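Local coordinates for endoglucanase (Acetivibrio cellulolyticus, PDB 5NRM), which serves as a type I cohesin domain of a scaffoldin, binding the dockerin of a family 5 enzyme in cellulosome assembly, within a protein that probably also cleaves cellulose, at residues A[64-69]-A[95-100]. Residues are numbered along the deposited sequence; the frame is centred on the assembly and turned at random.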
loop_
_atom_site.group_PDB
_atom_site.type_symbol
_atom_site.label_atom_id
_atom_site.label_comp_id
_atom_site.label_asym_id
_atom_site.label_seq_id
_atom_site.Cartn_x
_atom_site.Cartn_y
_atom_site.Cartn_z
ATOM N N PHE A 64 -2.638 -1.686 -8.557
ATOM C CA PHE A 64 -3.083 -1.342 -7.214
ATOM C C PHE A 64 -3.856 -2.422 -6.545
ATOM O O PHE A 64 -4.804 -2.998 -7.159
ATOM C CB PHE A 64 -3.961 -0.084 -7.345
ATOM C CG PHE A 64 -4.469 0.482 -6.030
ATOM C CD1 PHE A 64 -3.802 1.528 -5.364
ATOM C CD2 PHE A 64 -5.709 0.041 -5.510
ATOM C CE1 PHE A 64 -4.313 2.052 -4.199
ATOM C CE2 PHE A 64 -6.189 0.580 -4.312
ATOM C CZ PHE A 64 -5.490 1.559 -3.685
ATOM N N GLY A 65 -3.623 -2.626 -5.281
ATOM C CA GLY A 65 -4.445 -3.521 -4.507
ATOM C C GLY A 65 -4.646 -3.055 -3.074
ATOM O O GLY A 65 -3.754 -2.455 -2.460
ATOM N N ILE A 66 -5.795 -3.448 -2.490
ATOM C CA ILE A 66 -6.090 -3.266 -1.088
ATOM C C ILE A 66 -6.763 -4.529 -0.583
ATOM O O ILE A 66 -7.683 -5.060 -1.256
ATOM C CB ILE A 66 -6.907 -1.954 -0.869
ATOM C CG1 ILE A 66 -6.985 -1.614 0.620
ATOM C CG2 ILE A 66 -8.246 -2.015 -1.583
ATOM C CD1 ILE A 66 -7.390 -0.176 0.896
ATOM N N ASN A 67 -6.350 -5.042 0.562
ATOM C CA ASN A 67 -6.933 -6.255 1.124
ATOM C C ASN A 67 -7.186 -6.076 2.611
ATOM O O ASN A 67 -6.370 -5.499 3.331
ATOM C CB ASN A 67 -5.994 -7.427 0.888
ATOM C CG ASN A 67 -6.521 -8.725 1.450
ATOM O OD1 ASN A 67 -7.615 -9.141 1.094
ATOM N ND2 ASN A 67 -5.772 -9.349 2.308
ATOM N N LYS A 68 -8.343 -6.538 3.075
ATOM C CA LYS A 68 -8.592 -6.603 4.512
ATOM C C LYS A 68 -7.893 -7.819 5.061
ATOM O O LYS A 68 -8.313 -8.970 4.805
ATOM C CB LYS A 68 -10.099 -6.672 4.794
ATOM C CG LYS A 68 -10.376 -6.751 6.301
ATOM C CD LYS A 68 -11.866 -6.894 6.603
ATOM C CE LYS A 68 -12.118 -7.250 8.034
ATOM N NZ LYS A 68 -13.449 -7.936 8.081
ATOM N N GLU A 69 -6.839 -7.608 5.830
ATOM C CA GLU A 69 -6.083 -8.746 6.384
ATOM C C GLU A 69 -6.874 -9.370 7.566
ATOM O O GLU A 69 -6.958 -10.606 7.746
ATOM C CB GLU A 69 -4.680 -8.332 6.832
ATOM C CG GLU A 69 -3.932 -9.436 7.558
ATOM C CD GLU A 69 -2.531 -9.000 7.927
ATOM O OE1 GLU A 69 -1.977 -8.264 7.133
ATOM O OE2 GLU A 69 -2.048 -9.377 9.024
ATOM N N ALA A 95 -6.294 6.401 -2.257
ATOM C CA ALA A 95 -7.257 5.311 -2.004
ATOM C C ALA A 95 -8.520 5.886 -1.425
ATOM O O ALA A 95 -8.461 6.831 -0.623
ATOM C CB ALA A 95 -6.700 4.277 -1.055
ATOM N N ASN A 96 -9.651 5.286 -1.774
ATOM C CA ASN A 96 -10.974 5.562 -1.131
ATOM C C ASN A 96 -11.382 4.326 -0.360
ATOM O O ASN A 96 -11.565 3.268 -0.999
ATOM C CB ASN A 96 -11.990 5.922 -2.218
ATOM C CG ASN A 96 -11.645 7.254 -2.871
ATOM O OD1 ASN A 96 -11.357 7.322 -4.138
ATOM N ND2 ASN A 96 -11.665 8.288 -2.086
ATOM N N LEU A 97 -11.564 4.465 0.947
ATOM C CA LEU A 97 -11.907 3.381 1.789
ATOM C C LEU A 97 -13.415 3.490 2.042
ATOM O O LEU A 97 -13.868 4.488 2.571
ATOM C CB LEU A 97 -11.096 3.439 3.063
ATOM C CG LEU A 97 -9.575 3.497 2.911
ATOM C CD1 LEU A 97 -8.979 3.608 4.336
ATOM C CD2 LEU A 97 -9.041 2.307 2.103
ATOM N N ASN A 98 -14.129 2.440 1.726
ATOM C CA ASN A 98 -15.597 2.417 1.883
ATOM C C ASN A 98 -16.036 1.582 3.077
ATOM O O ASN A 98 -15.735 0.399 3.166
ATOM C CB ASN A 98 -16.229 1.856 0.610
ATOM C CG ASN A 98 -15.772 2.579 -0.619
ATOM O OD1 ASN A 98 -15.972 3.785 -0.689
ATOM N ND2 ASN A 98 -15.251 1.849 -1.615
ATOM N N PHE A 99 -16.637 2.240 4.062
ATOM C CA PHE A 99 -17.179 1.615 5.241
ATOM C C PHE A 99 -18.699 1.789 5.334
ATOM O O PHE A 99 -19.248 2.760 4.851
ATOM C CB PHE A 99 -16.574 2.323 6.469
ATOM C CG PHE A 99 -15.072 2.201 6.571
ATOM C CD1 PHE A 99 -14.475 1.046 7.078
ATOM C CD2 PHE A 99 -14.270 3.249 6.105
ATOM C CE1 PHE A 99 -13.074 1.019 7.203
ATOM C CE2 PHE A 99 -12.914 3.217 6.248
ATOM C CZ PHE A 99 -12.318 2.065 6.746
ATOM N N ASN A 100 -19.347 0.907 6.111
ATOM C CA ASN A 100 -20.647 1.173 6.694
ATOM C C ASN A 100 -20.395 1.519 8.173
ATOM O O ASN A 100 -19.626 0.829 8.839
ATOM C CB ASN A 100 -21.502 -0.063 6.591
ATOM C CG ASN A 100 -22.011 -0.341 5.197
ATOM O OD1 ASN A 100 -22.168 0.561 4.376
ATOM N ND2 ASN A 100 -22.205 -1.602 4.902
#
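Ile-66 and Ala-95 mark the closest approach of the two backbones, their CA atoms 8.7 Å apart, a spacing consistent with strands that face each other across the cohesin beta-sandwich rather than side by side in one sheet. The gap is bridged by apolar side chains alone. At one end Phe-64 directs its ring inward, CG lying anti to the backbone N (chi1 -177°), and Ala-95 CB sits at the ring's edge, near its plane, 4.0 Å from Phe-64 CZ. The methyl thus meets the rim of the ring, not its face. Two residues further along each strand, Ile-66 and Leu-97 cross obliquely. CG1 of Ile-66 stands anti to the backbone N (chi1 -169°), and the extended end of that branch carries CD1 to Leu-97. The CB of Leu-97 does not face the partner strand, but its CD2 methyl reaches Ile-66 CD1. Ile-66 CD1 and Leu-97 CD2 are modelled 3.2 Å apart, tighter than usual van der Waals contact; with a second conformer deposited for Ile-66, the short distance is doubtful. Phe-94 meets the Phe-64 ring edge-to-face, while Tyr-48 and Val-76 pack on Ile-66. Strand 64-70 pairs with 73-79 on the sheet that receives the dockerin, where Asn-67 ND2 donates to Leu-60 O of the dockerin chain; strand 92-101 lies in the opposing sheet, between strands 17-25 and 46-53.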